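Local structure of ATP-dependent Clp protease proteolytic subunit (Plasmodium falciparum, 4GM2) at residues Ile31-Pro36 and Ile65-Asp70; Val99-Leu104 and Gly121-Leu126; Ala111-Ser116 and Phe131-Ser136; Lys168-Asp173 and Phe195-His200. The protein forms the catalytically inactive subunit of the apicoplast caseinolytic protease complex, and is related to the serine peptidases of the ClpP family S14. All coordinates share one frame; numbering follows the deposited sequence.

Contact 1: residues Ile31-Pro36 and Ile65-Asp70; sequences IFLSSP and INSTGD
Leu33 O accepts the backbone hydrogen of Asn66, N to O 2.7 Å. The CA of Ile65 adds a CA-H...O contact to the same Leu33 oxygen at 3.5 Å. The hydroxyl of Ser67, anti to its own backbone N (chi1 179°), extends to the first segment, and OG donates to Ser35 O over 2.7 Å from above the carbonyl plane. The same OG accepts from Gly69 N at 3.0 Å, an ST turn that bends the chain just after the strand; the positive phi of Gly69 suits a residue without a side chain. Pro36 lies beside Thr68, CG to OG1 3.9 Å, the two side chains pointing the same way. The two strands run parallel and belong to a beta-alpha-beta crossover, strand 30-33, helix 39-55, strand 61-67, at one margin of the ClpP-fold sheet. Leu33 and Ile65 share a face, where Leu33 CD2 approaches Ile65 CG2 (4.3 Å) and Ser67 CB, and helix 110-116 covers them. Two polar side chains are satisfied by later residues: Asn66 OD1 accepts from Lys106 N, and Thr68 OG1 bonds to Ile71 O. Phe32, Ser34 and Asn66 also pack against a neighbouring subunit.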
loop_
_atom_site.group_PDB
_atom_site.type_symbol
_atom_site.label_atom_id
_atom_site.label_comp_id
_atom_site.label_asym_id
_atom_site.label_seq_id
_atom_site.Cartn_x
_atom_site.Cartn_y
_atom_site.Cartn_z
ATOM N N ILE A 31 10.708 -11.184 20.225
ATOM C CA ILE A 31 9.275 -10.974 20.042
ATOM C C ILE A 31 8.872 -9.898 21.042
ATOM O O ILE A 31 9.062 -10.061 22.258
ATOM C CB ILE A 31 8.461 -12.265 20.284
ATOM C CG1 ILE A 31 8.806 -13.319 19.236
ATOM C CG2 ILE A 31 6.969 -11.975 20.239
ATOM C CD1 ILE A 31 8.463 -14.729 19.657
ATOM N N PHE A 32 8.338 -8.792 20.533
ATOM C CA PHE A 32 7.952 -7.680 21.396
ATOM C C PHE A 32 6.435 -7.505 21.438
ATOM O O PHE A 32 5.853 -6.895 20.543
ATOM C CB PHE A 32 8.667 -6.390 20.952
ATOM C CG PHE A 32 8.371 -5.179 21.808
ATOM C CD1 PHE A 32 7.892 -5.305 23.116
ATOM C CD2 PHE A 32 8.610 -3.899 21.309
ATOM C CE1 PHE A 32 7.634 -4.182 23.891
ATOM C CE2 PHE A 32 8.355 -2.774 22.081
ATOM C CZ PHE A 32 7.869 -2.916 23.375
ATOM N N LEU A 33 5.798 -8.057 22.470
ATOM C CA LEU A 33 4.374 -7.812 22.695
ATOM C C LEU A 33 4.228 -6.443 23.332
ATOM O O LEU A 33 4.644 -6.241 24.473
ATOM C CB LEU A 33 3.747 -8.894 23.580
ATOM C CG LEU A 33 2.321 -8.651 24.115
ATOM C CD1 LEU A 33 1.311 -8.452 22.994
ATOM C CD2 LEU A 33 1.875 -9.779 25.034
ATOM N N SER A 34 3.650 -5.505 22.586
ATOM C CA SER A 34 3.568 -4.111 23.024
ATOM C C SER A 34 2.175 -3.528 22.848
ATOM O O SER A 34 2.022 -2.328 22.623
ATOM C CB SER A 34 4.573 -3.263 22.253
ATOM O OG SER A 34 4.344 -3.375 20.862
ATOM N N SER A 35 1.166 -4.386 22.954
ATOM C CA SER A 35 -0.224 -3.994 22.770
ATOM C C SER A 35 -1.131 -4.977 23.506
ATOM O O SER A 35 -0.654 -5.991 24.014
ATOM C CB SER A 35 -0.568 -3.992 21.279
ATOM O OG SER A 35 -0.507 -5.303 20.751
ATOM N N PRO A 36 -2.442 -4.683 23.572
ATOM C CA PRO A 36 -3.394 -5.712 23.994
ATOM C C PRO A 36 -3.282 -6.947 23.099
ATOM O O PRO A 36 -2.961 -6.820 21.921
ATOM C CB PRO A 36 -4.748 -5.038 23.776
ATOM C CG PRO A 36 -4.472 -3.587 23.940
ATOM C CD PRO A 36 -3.079 -3.361 23.432
ATOM N N ILE A 65 7.489 -7.965 26.996
ATOM C CA ILE A 65 6.063 -7.776 27.238
ATOM C C ILE A 65 5.745 -6.413 27.827
ATOM O O ILE A 65 6.291 -6.027 28.860
ATOM C CB ILE A 65 5.485 -8.890 28.139
ATOM C CG1 ILE A 65 5.579 -10.248 27.430
ATOM C CG2 ILE A 65 4.039 -8.589 28.504
ATOM C CD1 ILE A 65 5.350 -11.440 28.331
ATOM N N ASN A 66 4.869 -5.686 27.141
ATOM C CA ASN A 66 4.275 -4.459 27.658
ATOM C C ASN A 66 2.820 -4.424 27.208
ATOM O O ASN A 66 2.490 -3.830 26.181
ATOM C CB ASN A 66 5.041 -3.231 27.164
ATOM C CG ASN A 66 4.616 -1.952 27.864
ATOM O OD1 ASN A 66 4.037 -1.981 28.947
ATOM N ND2 ASN A 66 4.910 -0.817 27.243
ATOM N N SER A 67 1.956 -5.079 27.979
ATOM C CA SER A 67 0.587 -5.358 27.547
ATOM C C SER A 67 -0.430 -5.288 28.680
ATOM O O SER A 67 -0.109 -5.571 29.837
ATOM C CB SER A 67 0.525 -6.744 26.905
ATOM O OG SER A 67 -0.789 -7.057 26.486
ATOM N N THR A 68 -1.661 -4.922 28.324
ATOM C CA THR A 68 -2.787 -4.907 29.263
ATOM C C THR A 68 -3.657 -6.160 29.101
ATOM O O THR A 68 -4.791 -6.219 29.591
ATOM C CB THR A 68 -3.637 -3.624 29.130
ATOM O OG1 THR A 68 -4.093 -3.473 27.777
ATOM C CG2 THR A 68 -2.820 -2.397 29.524
ATOM N N GLY A 69 -3.110 -7.161 28.414
ATOM C CA GLY A 69 -3.769 -8.453 28.255
ATOM C C GLY A 69 -4.887 -8.435 27.237
ATOM O O GLY A 69 -4.710 -7.943 26.124
ATOM N N ASP A 70 -6.042 -8.971 27.626
ATOM C CA ASP A 70 -7.208 -9.048 26.742
ATOM C C ASP A 70 -8.204 -7.906 26.938
ATOM O O ASP A 70 -9.271 -7.904 26.326
ATOM C CB ASP A 70 -7.920 -10.398 26.889
ATOM C CG ASP A 70 -8.510 -10.611 28.276
ATOM O OD1 ASP A 70 -8.040 -9.978 29.246
ATOM O OD2 ASP A 70 -9.448 -11.430 28.392
#

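Contact 2: residues Val99-Leu104 and Gly121-Leu126; sequences VYTYCL and GYRFSL
Thr101, Tyr102 and Cys103 pair in parallel with Arg123, Phe124 and Ser125, the strand axes only 16° apart, and four backbone bonds alternate between them: Thr101 N to Tyr122 O, Phe124 N to Thr101 O (2.7 Å), Cys103 N to Phe124 O (3.0 Å) and Leu126 N to Cys103 O. Beside this backbone the aromatic side chains line up in pairs. Tyr100 and Tyr122 point the same way and form an offset stack, centroids 4.3 Å apart and planes at 14°, with Tyr122 CD1 over the middle of the Tyr100 ring. These near-parallel planes let the two tyrosines lie face on face from adjacent positions of the two chains. Tyr102 and Phe124 also run side by side, but their rings have slid past one another, so that Tyr102 CE2 meets Phe124 CD2 at 3.4 Å with little overlap. The Tyr102 hydroxyl reaches His62 ND1 on the next strand; Tyr102 stacks on Tyr64 and also packs against Tyr94 of a neighbouring subunit. On the other face, Thr101 OG1 lies against Arg123 CG (3.5 Å) and is itself bonded to Ala115 O. Arg123 bends at its third torsion (chi3 -64°), which turns the guanidinium away from Thr101 to a salt bridge between its NE and Asp199 OD2, while NH1 bonds to Ser116 O. Leu104 and Leu126 cross obliquely, CD1 to CD1 at 4.0 Å. Such in-register parallel pairing is the core of the central sheet of the ClpP (crotonase-like) fold, here packed partly against a second subunit.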
loop_
_atom_site.group_PDB
_atom_site.type_symbol
_atom_site.label_atom_id
_atom_site.label_comp_id
_atom_site.label_asym_id
_atom_site.label_seq_id
_atom_site.Cartn_x
_atom_site.Cartn_y
_atom_site.Cartn_z
ATOM N N VAL A 99 12.475 -19.605 26.156
ATOM C CA VAL A 99 12.041 -18.222 25.974
ATOM C C VAL A 99 12.174 -17.443 27.286
ATOM O O VAL A 99 11.620 -17.834 28.321
ATOM C CB VAL A 99 10.645 -18.073 25.290
ATOM C CG1 VAL A 99 10.215 -19.370 24.611
ATOM C CG2 VAL A 99 9.577 -17.597 26.252
ATOM N N TYR A 100 12.959 -16.370 27.239
ATOM C CA TYR A 100 13.105 -15.472 28.374
ATOM C C TYR A 100 12.040 -14.399 28.242
ATOM O O TYR A 100 11.782 -13.925 27.139
ATOM C CB TYR A 100 14.493 -14.813 28.385
ATOM C CG TYR A 100 15.688 -15.751 28.304
ATOM C CD1 TYR A 100 15.571 -17.117 28.598
ATOM C CD2 TYR A 100 16.952 -15.257 27.970
ATOM C CE1 TYR A 100 16.669 -17.961 28.533
ATOM C CE2 TYR A 100 18.057 -16.094 27.904
ATOM C CZ TYR A 100 17.913 -17.443 28.187
ATOM O OH TYR A 100 19.011 -18.279 28.122
ATOM N N THR A 101 11.419 -14.018 29.355
ATOM C CA THR A 101 10.424 -12.941 29.340
ATOM C C THR A 101 10.943 -11.685 30.043
ATOM O O THR A 101 11.649 -11.774 31.054
ATOM C CB THR A 101 9.073 -13.374 29.950
ATOM O OG1 THR A 101 9.285 -13.940 31.247
ATOM C CG2 THR A 101 8.385 -14.400 29.068
ATOM N N TYR A 102 10.605 -10.522 29.487
ATOM C CA TYR A 102 10.996 -9.229 30.053
ATOM C C TYR A 102 9.781 -8.316 30.102
ATOM O O TYR A 102 9.215 -7.995 29.058
ATOM C CB TYR A 102 12.068 -8.560 29.189
ATOM C CG TYR A 102 13.256 -9.427 28.830
ATOM C CD1 TYR A 102 13.158 -10.408 27.836
ATOM C CD2 TYR A 102 14.487 -9.246 29.458
ATOM C CE1 TYR A 102 14.244 -11.196 27.502
ATOM C CE2 TYR A 102 15.581 -10.029 29.125
ATOM C CZ TYR A 102 15.452 -11.000 28.149
ATOM O OH TYR A 102 16.530 -11.779 27.817
ATOM N N CYS A 103 9.367 -7.900 31.298
ATOM C CA CYS A 103 8.257 -6.956 31.396
ATOM C C CYS A 103 8.767 -5.527 31.332
ATOM O O CYS A 103 9.554 -5.099 32.177
ATOM C CB CYS A 103 7.411 -7.168 32.651
ATOM S SG CYS A 103 5.946 -6.097 32.699
ATOM N N LEU A 104 8.303 -4.800 30.318
ATOM C CA LEU A 104 8.782 -3.454 30.025
ATOM C C LEU A 104 7.891 -2.331 30.563
ATOM O O LEU A 104 8.157 -1.155 30.310
ATOM C CB LEU A 104 8.982 -3.294 28.514
ATOM C CG LEU A 104 10.398 -3.376 27.935
ATOM C CD1 LEU A 104 11.258 -4.441 28.598
ATOM C CD2 LEU A 104 10.314 -3.601 26.440
ATOM N N GLY A 121 14.151 -18.680 36.208
ATOM C CA GLY A 121 15.470 -18.078 36.349
ATOM C C GLY A 121 15.656 -16.964 35.344
ATOM O O GLY A 121 16.526 -16.109 35.507
ATOM N N TYR A 122 14.823 -16.976 34.306
ATOM C CA TYR A 122 14.960 -16.048 33.188
ATOM C C TYR A 122 13.679 -15.258 32.902
ATOM O O TYR A 122 13.384 -14.910 31.752
ATOM C CB TYR A 122 15.433 -16.795 31.941
ATOM C CG TYR A 122 16.834 -17.352 32.050
ATOM C CD1 TYR A 122 17.931 -16.615 31.611
ATOM C CD2 TYR A 122 17.065 -18.621 32.587
ATOM C CE1 TYR A 122 19.216 -17.120 31.702
ATOM C CE2 TYR A 122 18.347 -19.134 32.683
ATOM C CZ TYR A 122 19.418 -18.379 32.239
ATOM O OH TYR A 122 20.699 -18.878 32.330
ATOM N N ARG A 123 12.931 -14.976 33.962
ATOM C CA ARG A 123 11.795 -14.071 33.884
ATOM C C ARG A 123 12.191 -12.750 34.541
ATOM O O ARG A 123 12.401 -12.679 35.755
ATOM C CB ARG A 123 10.572 -14.684 34.559
ATOM C CG ARG A 123 10.144 -16.015 33.959
ATOM C CD ARG A 123 9.101 -16.705 34.824
ATOM N NE ARG A 123 9.616 -17.069 36.142
ATOM C CZ ARG A 123 8.875 -17.571 37.125
ATOM N NH1 ARG A 123 7.576 -17.777 36.952
ATOM N NH2 ARG A 123 9.435 -17.868 38.286
ATOM N N PHE A 124 12.298 -11.711 33.719
ATOM C CA PHE A 124 12.844 -10.427 34.143
ATOM C C PHE A 124 11.792 -9.330 34.137
ATOM O O PHE A 124 10.769 -9.438 33.462
ATOM C CB PHE A 124 14.009 -10.020 33.230
ATOM C CG PHE A 124 15.061 -11.084 33.074
ATOM C CD1 PHE A 124 16.044 -11.257 34.042
ATOM C CD2 PHE A 124 15.065 -11.914 31.962
ATOM C CE1 PHE A 124 17.012 -12.238 33.901
ATOM C CE2 PHE A 124 16.031 -12.893 31.815
ATOM C CZ PHE A 124 17.005 -13.057 32.786
ATOM N N SER A 125 12.060 -8.272 34.895
ATOM C CA SER A 125 11.208 -7.093 34.911
ATOM C C SER A 125 12.026 -5.820 35.106
ATOM O O SER A 125 13.079 -5.840 35.744
ATOM C CB SER A 125 10.157 -7.206 36.012
ATOM O OG SER A 125 9.408 -6.008 36.107
ATOM N N LEU A 126 11.532 -4.720 34.545
ATOM C CA LEU A 126 12.109 -3.404 34.790
ATOM C C LEU A 126 11.664 -2.889 36.159
ATOM O O LEU A 126 10.707 -3.401 36.744
ATOM C CB LEU A 126 11.716 -2.412 33.689
ATOM C CG LEU A 126 12.214 -2.660 32.257
ATOM C CD1 LEU A 126 11.659 -1.598 31.319
ATOM C CD2 LEU A 126 13.734 -2.714 32.153
#

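Contact 3: residues Ala111-Ser116 and Phe131-Ser136; sequences ACILAS and FCLNQS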
loop_
_atom_site.group_PDB
_atom_site.type_symbol
_atom_site.label_atom_id
_atom_site.label_comp_id
_atom_site.label_asym_id
_atom_site.label_seq_id
_atom_site.Cartn_x
_atom_site.Cartn_y
_atom_site.Cartn_z
ATOM N N ALA A 111 -1.544 -11.404 29.947
ATOM C CA ALA A 111 -0.166 -10.993 29.706
ATOM C C ALA A 111 0.723 -11.317 30.908
ATOM O O ALA A 111 1.920 -11.564 30.751
ATOM C CB ALA A 111 -0.097 -9.515 29.362
ATOM N N CYS A 112 0.130 -11.319 32.103
ATOM C CA CYS A 112 0.839 -11.713 33.323
ATOM C C CYS A 112 1.120 -13.218 33.337
ATOM O O CYS A 112 2.214 -13.645 33.715
ATOM C CB CYS A 112 0.050 -11.306 34.566
ATOM S SG CYS A 112 0.889 -11.625 36.135
ATOM N N ILE A 113 0.128 -14.006 32.929
ATOM C CA ILE A 113 0.283 -15.452 32.757
ATOM C C ILE A 113 1.432 -15.731 31.788
ATOM O O ILE A 113 2.315 -16.557 32.058
ATOM C CB ILE A 113 -1.018 -16.090 32.217
ATOM C CG1 ILE A 113 -2.143 -15.962 33.248
ATOM C CG2 ILE A 113 -0.797 -17.549 31.837
ATOM C CD1 ILE A 113 -3.529 -16.149 32.673
ATOM N N LEU A 114 1.412 -15.020 30.665
ATOM C CA LEU A 114 2.438 -15.147 29.644
ATOM C C LEU A 114 3.826 -14.832 30.190
ATOM O O LEU A 114 4.761 -15.601 29.975
ATOM C CB LEU A 114 2.117 -14.246 28.451
ATOM C CG LEU A 114 2.923 -14.509 27.182
ATOM C CD1 LEU A 114 2.804 -15.969 26.770
ATOM C CD2 LEU A 114 2.462 -13.583 26.068
ATOM N N ALA A 115 3.948 -13.713 30.901
ATOM C CA ALA A 115 5.220 -13.306 31.498
ATOM C C ALA A 115 5.796 -14.357 32.463
ATOM O O ALA A 115 6.989 -14.665 32.416
ATOM C CB ALA A 115 5.076 -11.957 32.186
ATOM N N SER A 116 4.943 -14.913 33.320
ATOM C CA SER A 116 5.365 -15.917 34.297
ATOM C C SER A 116 5.678 -17.272 33.654
ATOM O O SER A 116 6.162 -18.189 34.327
ATOM C CB SER A 116 4.285 -16.103 35.364
ATOM O OG SER A 116 3.087 -16.598 34.780
ATOM N N PHE A 131 2.206 -5.763 37.384
ATOM C CA PHE A 131 1.614 -7.039 37.030
ATOM C C PHE A 131 0.251 -7.146 37.687
ATOM O O PHE A 131 0.036 -6.625 38.781
ATOM C CB PHE A 131 2.504 -8.186 37.501
ATOM C CG PHE A 131 3.911 -8.117 36.984
ATOM C CD1 PHE A 131 4.867 -7.345 37.636
ATOM C CD2 PHE A 131 4.281 -8.825 35.852
ATOM C CE1 PHE A 131 6.166 -7.278 37.159
ATOM C CE2 PHE A 131 5.580 -8.762 35.371
ATOM C CZ PHE A 131 6.523 -7.986 36.025
ATOM N N CYS A 132 -0.668 -7.826 37.016
ATOM C CA CYS A 132 -2.017 -7.988 37.527
ATOM C C CYS A 132 -2.584 -9.347 37.168
ATOM O O CYS A 132 -2.409 -9.823 36.049
ATOM C CB CYS A 132 -2.927 -6.896 36.972
ATOM S SG CYS A 132 -4.627 -7.005 37.561
ATOM N N LEU A 133 -3.253 -9.970 38.132
ATOM C CA LEU A 133 -4.076 -11.145 37.868
ATOM C C LEU A 133 -5.543 -10.792 38.099
ATOM O O LEU A 133 -5.925 -10.324 39.178
ATOM C CB LEU A 133 -3.649 -12.331 38.737
ATOM C CG LEU A 133 -2.290 -12.980 38.444
ATOM C CD1 LEU A 133 -1.847 -13.854 39.609
ATOM C CD2 LEU A 133 -2.313 -13.781 37.149
ATOM N N ASN A 134 -6.358 -10.983 37.067
ATOM C CA ASN A 134 -7.778 -10.671 37.153
ATOM C C ASN A 134 -8.530 -11.754 37.909
ATOM O O ASN A 134 -8.137 -12.926 37.890
ATOM C CB ASN A 134 -8.392 -10.492 35.761
ATOM C CG ASN A 134 -7.689 -9.427 34.938
ATOM O OD1 ASN A 134 -7.327 -8.364 35.445
ATOM N ND2 ASN A 134 -7.503 -9.708 33.653
ATOM N N GLN A 135 -9.604 -11.347 38.581
ATOM C CA GLN A 135 -10.531 -12.280 39.205
ATOM C C GLN A 135 -11.062 -13.218 38.125
ATOM O O GLN A 135 -11.531 -12.758 37.078
ATOM C CB GLN A 135 -11.678 -11.518 39.866
ATOM C CG GLN A 135 -12.677 -12.401 40.594
ATOM C CD GLN A 135 -14.007 -11.715 40.833
ATOM O OE1 GLN A 135 -15.052 -12.364 40.844
ATOM N NE2 GLN A 135 -13.977 -10.400 41.021
ATOM N N SER A 136 -10.972 -14.523 38.378
ATOM C CA SER A 136 -11.350 -15.545 37.397
ATOM C C SER A 136 -12.664 -15.222 36.693
ATOM O O SER A 136 -13.676 -14.923 37.333
ATOM C CB SER A 136 -11.408 -16.929 38.041
ATOM O OG SER A 136 -10.109 -17.389 38.358
#
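Apolar contacts carry the meeting of Cys112 with Phe131 and Leu133. The helix crosses the strand steeply, at 114° between their directions and 8.0 Å between the axes, so a single side chain does most of the touching. Cys112 holds its sulfur anti to the backbone N (chi1 -175°), which carries SG to the strand, between Phe131 CB and Leu133 CD2, each 4.0 Å away. Its small size suits a place where a helix rests close on a strand. The Leu133 methyl CD2 also comes to Ile113 CG1 at 4.5 Å, and both residues pack on Ile166 of helix 148-170. Leu197 packs on Cys112 from the loop before the last strand.

No polar bond joins the two segments; each satisfies its polar atoms on its own side. In the helix, Ser116 N bonds to Cys112 O (3.0 Å), and the Ser116 hydroxyl turns back onto Ile113 O (2.8 Å) while it takes a hydrogen bond from Asn169 ND2. The strand uses its backbone on its sheet neighbours, Cys132 on Ala107 and Gly109, Leu133 on Lys185.

In active ClpP peptidases this helix begins just after the serine nucleophile and this strand leads to the catalytic histidine. By sequence comparison Gly109 and Asn134 probably occupy those positions here, consistent with an inactive subunit that retains the scaffold of the active site.

Contact 4: residues Lys168-Asp173 and Phe195-His200; sequences KNTEKD and FKLIDH
Lys196, Thr170 and Lys172 bury the most surface where the end of helix 148-170 meets the chain that follows helix 189-194. Lys196 leans over the helix end, its CB 3.5 Å from Thr170 O. Its aliphatic chain does the packing, while its amino group has two charged neighbours of opposite sign: Glu171 OE1 and Lys172 NZ are each 4.4 Å from Lys196 NZ, so the acid, too far for a salt bridge, may still moderate the repulsion of the two lysines. Thr170 puts its methyl against the aromatic side chain, CG2 3.9 Å from Phe195 CE2, and also near Leu197 CD2. With OG1 turned back along its own helix to Ile166 O, the threonine offers its carbon side to the contact, which suits its burial. Both segments turn out of a helix here: Glu171 takes positive phi after one, and Lys196 does so after the other in a Schellman motif, which brings the C-terminal ends of the two helices together in the head domain of the ClpP fold. Their carbonyls converge too, since Asn169 O and Lys196 O, both acceptors, share the guanidinium of Arg123, through NH1 in the first case and a weak bond from NH2 in the second. Lys172, bent at its second torsion (chi2 -147°), lays CE over the Phe195 ring as a CH-pi contact, 3.8 Å from CE to the centroid and 13° from the normal. Its NZ stands at 5.0 Å from that centroid, so any cation-pi attraction is weak. Ile177 of helix 174-180 packs on Thr170, Lys172 and Phe195 alike.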
loop_
_atom_site.group_PDB
_atom_site.type_symbol
_atom_site.label_atom_id
_atom_site.label_comp_id
_atom_site.label_asym_id
_atom_site.label_seq_id
_atom_site.Cartn_x
_atom_site.Cartn_y
_atom_site.Cartn_z
ATOM N N LYS A 168 1.760 -23.684 38.755
ATOM C CA LYS A 168 3.055 -24.242 38.373
ATOM C C LYS A 168 4.138 -23.168 38.293
ATOM O O LYS A 168 5.243 -23.364 38.800
ATOM C CB LYS A 168 2.958 -24.998 37.043
ATOM C CG LYS A 168 4.094 -25.993 36.817
ATOM C CD LYS A 168 4.134 -26.535 35.392
ATOM C CE LYS A 168 4.927 -25.626 34.460
ATOM N NZ LYS A 168 5.037 -26.182 33.082
ATOM N N ASN A 169 3.813 -22.041 37.658
ATOM C CA ASN A 169 4.754 -20.934 37.465
ATOM C C ASN A 169 5.232 -20.307 38.774
ATOM O O ASN A 169 6.397 -19.920 38.898
ATOM C CB ASN A 169 4.140 -19.848 36.567
ATOM C CG ASN A 169 3.862 -20.332 35.150
ATOM O OD1 ASN A 169 4.214 -21.450 34.775
ATOM N ND2 ASN A 169 3.225 -19.482 34.354
ATOM N N THR A 170 4.329 -20.217 39.745
ATOM C CA THR A 170 4.607 -19.544 41.012
ATOM C C THR A 170 5.020 -20.508 42.125
ATOM O O THR A 170 5.386 -20.074 43.219
ATOM C CB THR A 170 3.383 -18.741 41.492
ATOM O OG1 THR A 170 2.264 -19.626 41.630
ATOM C CG2 THR A 170 3.035 -17.630 40.501
ATOM N N GLU A 171 4.960 -21.809 41.834
ATOM C CA GLU A 171 5.276 -22.875 42.796
ATOM C C GLU A 171 4.359 -22.839 44.014
ATOM O O GLU A 171 4.814 -22.951 45.152
ATOM C CB GLU A 171 6.749 -22.822 43.222
ATOM C CG GLU A 171 7.727 -23.232 42.134
ATOM C CD GLU A 171 9.163 -22.893 42.476
ATOM O OE1 GLU A 171 9.443 -22.563 43.648
ATOM O OE2 GLU A 171 10.016 -22.955 41.565
ATOM N N LYS A 172 3.063 -22.678 43.759
ATOM C CA LYS A 172 2.058 -22.608 44.817
ATOM C C LYS A 172 0.957 -23.636 44.581
ATOM O O LYS A 172 0.774 -24.098 43.450
ATOM C CB LYS A 172 1.461 -21.199 44.900
ATOM C CG LYS A 172 2.505 -20.098 44.897
ATOM C CD LYS A 172 2.089 -18.899 45.723
ATOM C CE LYS A 172 3.177 -17.833 45.701
ATOM N NZ LYS A 172 4.516 -18.333 46.131
ATOM N N ASP A 173 0.243 -23.990 45.653
ATOM C CA ASP A 173 -0.894 -24.914 45.585
ATOM C C ASP A 173 -2.037 -24.330 44.759
ATOM O O ASP A 173 -2.209 -23.113 44.700
ATOM C CB ASP A 173 -1.409 -25.241 46.991
ATOM C CG ASP A 173 -0.420 -26.052 47.816
ATOM O OD1 ASP A 173 0.621 -26.482 47.278
ATOM O OD2 ASP A 173 -0.693 -26.262 49.018
ATOM N N PHE A 195 6.207 -13.214 44.910
ATOM C CA PHE A 195 5.127 -14.146 44.587
ATOM C C PHE A 195 5.592 -15.200 43.580
ATOM O O PHE A 195 4.861 -16.147 43.277
ATOM C CB PHE A 195 3.909 -13.385 44.054
ATOM C CG PHE A 195 2.631 -14.178 44.084
ATOM C CD1 PHE A 195 1.914 -14.326 45.267
ATOM C CD2 PHE A 195 2.133 -14.766 42.924
ATOM C CE1 PHE A 195 0.735 -15.050 45.298
ATOM C CE2 PHE A 195 0.955 -15.494 42.948
ATOM C CZ PHE A 195 0.254 -15.637 44.135
ATOM N N LYS A 196 6.819 -15.029 43.085
ATOM C CA LYS A 196 7.449 -15.938 42.117
ATOM C C LYS A 196 6.809 -15.918 40.728
ATOM O O LYS A 196 6.862 -16.909 39.997
ATOM C CB LYS A 196 7.561 -17.364 42.675
ATOM C CG LYS A 196 8.857 -17.610 43.428
ATOM C CD LYS A 196 8.781 -18.825 44.337
ATOM C CE LYS A 196 8.426 -18.428 45.759
ATOM N NZ LYS A 196 8.712 -19.540 46.705
ATOM N N LEU A 197 6.218 -14.779 40.373
ATOM C CA LEU A 197 5.773 -14.516 39.008
ATOM C C LEU A 197 6.976 -14.191 38.131
ATOM O O LEU A 197 6.972 -14.422 36.920
ATOM C CB LEU A 197 4.806 -13.327 38.984
ATOM C CG LEU A 197 3.333 -13.528 39.344
ATOM C CD1 LEU A 197 2.654 -12.178 39.512
ATOM C CD2 LEU A 197 2.611 -14.363 38.297
ATOM N N ILE A 198 8.004 -13.647 38.776
ATOM C CA ILE A 198 9.174 -13.075 38.128
ATOM C C ILE A 198 10.390 -13.541 38.929
ATOM O O ILE A 198 10.268 -13.886 40.109
ATOM C CB ILE A 198 9.069 -11.525 38.135
ATOM C CG1 ILE A 198 7.991 -11.037 37.153
ATOM C CG2 ILE A 198 10.410 -10.847 37.872
ATOM C CD1 ILE A 198 8.244 -11.352 35.692
ATOM N N ASP A 199 11.553 -13.559 38.285
ATOM C CA ASP A 199 12.781 -13.997 38.931
ATOM C C ASP A 199 13.691 -12.845 39.356
ATOM O O ASP A 199 14.112 -12.783 40.512
ATOM C CB ASP A 199 13.533 -14.971 38.023
ATOM C CG ASP A 199 12.743 -16.231 37.752
ATOM O OD1 ASP A 199 12.396 -16.927 38.728
ATOM O OD2 ASP A 199 12.470 -16.529 36.568
ATOM N N HIS A 200 13.992 -11.942 38.425
ATOM C CA HIS A 200 14.955 -10.868 38.672
ATOM C C HIS A 200 14.470 -9.529 38.207
ATOM O O HIS A 200 13.736 -9.426 37.217
ATOM C CB HIS A 200 16.291 -11.170 37.994
ATOM C CG HIS A 200 16.833 -12.549 38.290
ATOM N ND1 HIS A 200 17.290 -12.904 39.507
ATOM C CD2 HIS A 200 16.987 -13.665 37.470
ATOM C CE1 HIS A 200 17.711 -14.183 39.470
ATOM N NE2 HIS A 200 17.525 -14.647 38.223
#

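From the N terminus, contact 1 comes first, closing the loop that holds helix 39-55 and joining the first two parallel strands. Contacts 2 and 3 follow it and cross each other, because their segments alternate along the chain (99-104, 111-116, 121-126, 131-136); helix 110-116 packs on strand 61-67 and meets strand 130-133 through contact 3. Contact 4 stands in series after both and closes the loop of helices 174-180 and 189-194; no contact nests inside another. Backbone bonds of Ile65 to Tyr102 and Leu104 couple contacts 1 and 2, Phe131 packs Cys103 and Ser125 of contact 2, and Ile198 of contact 4 rests on Phe131.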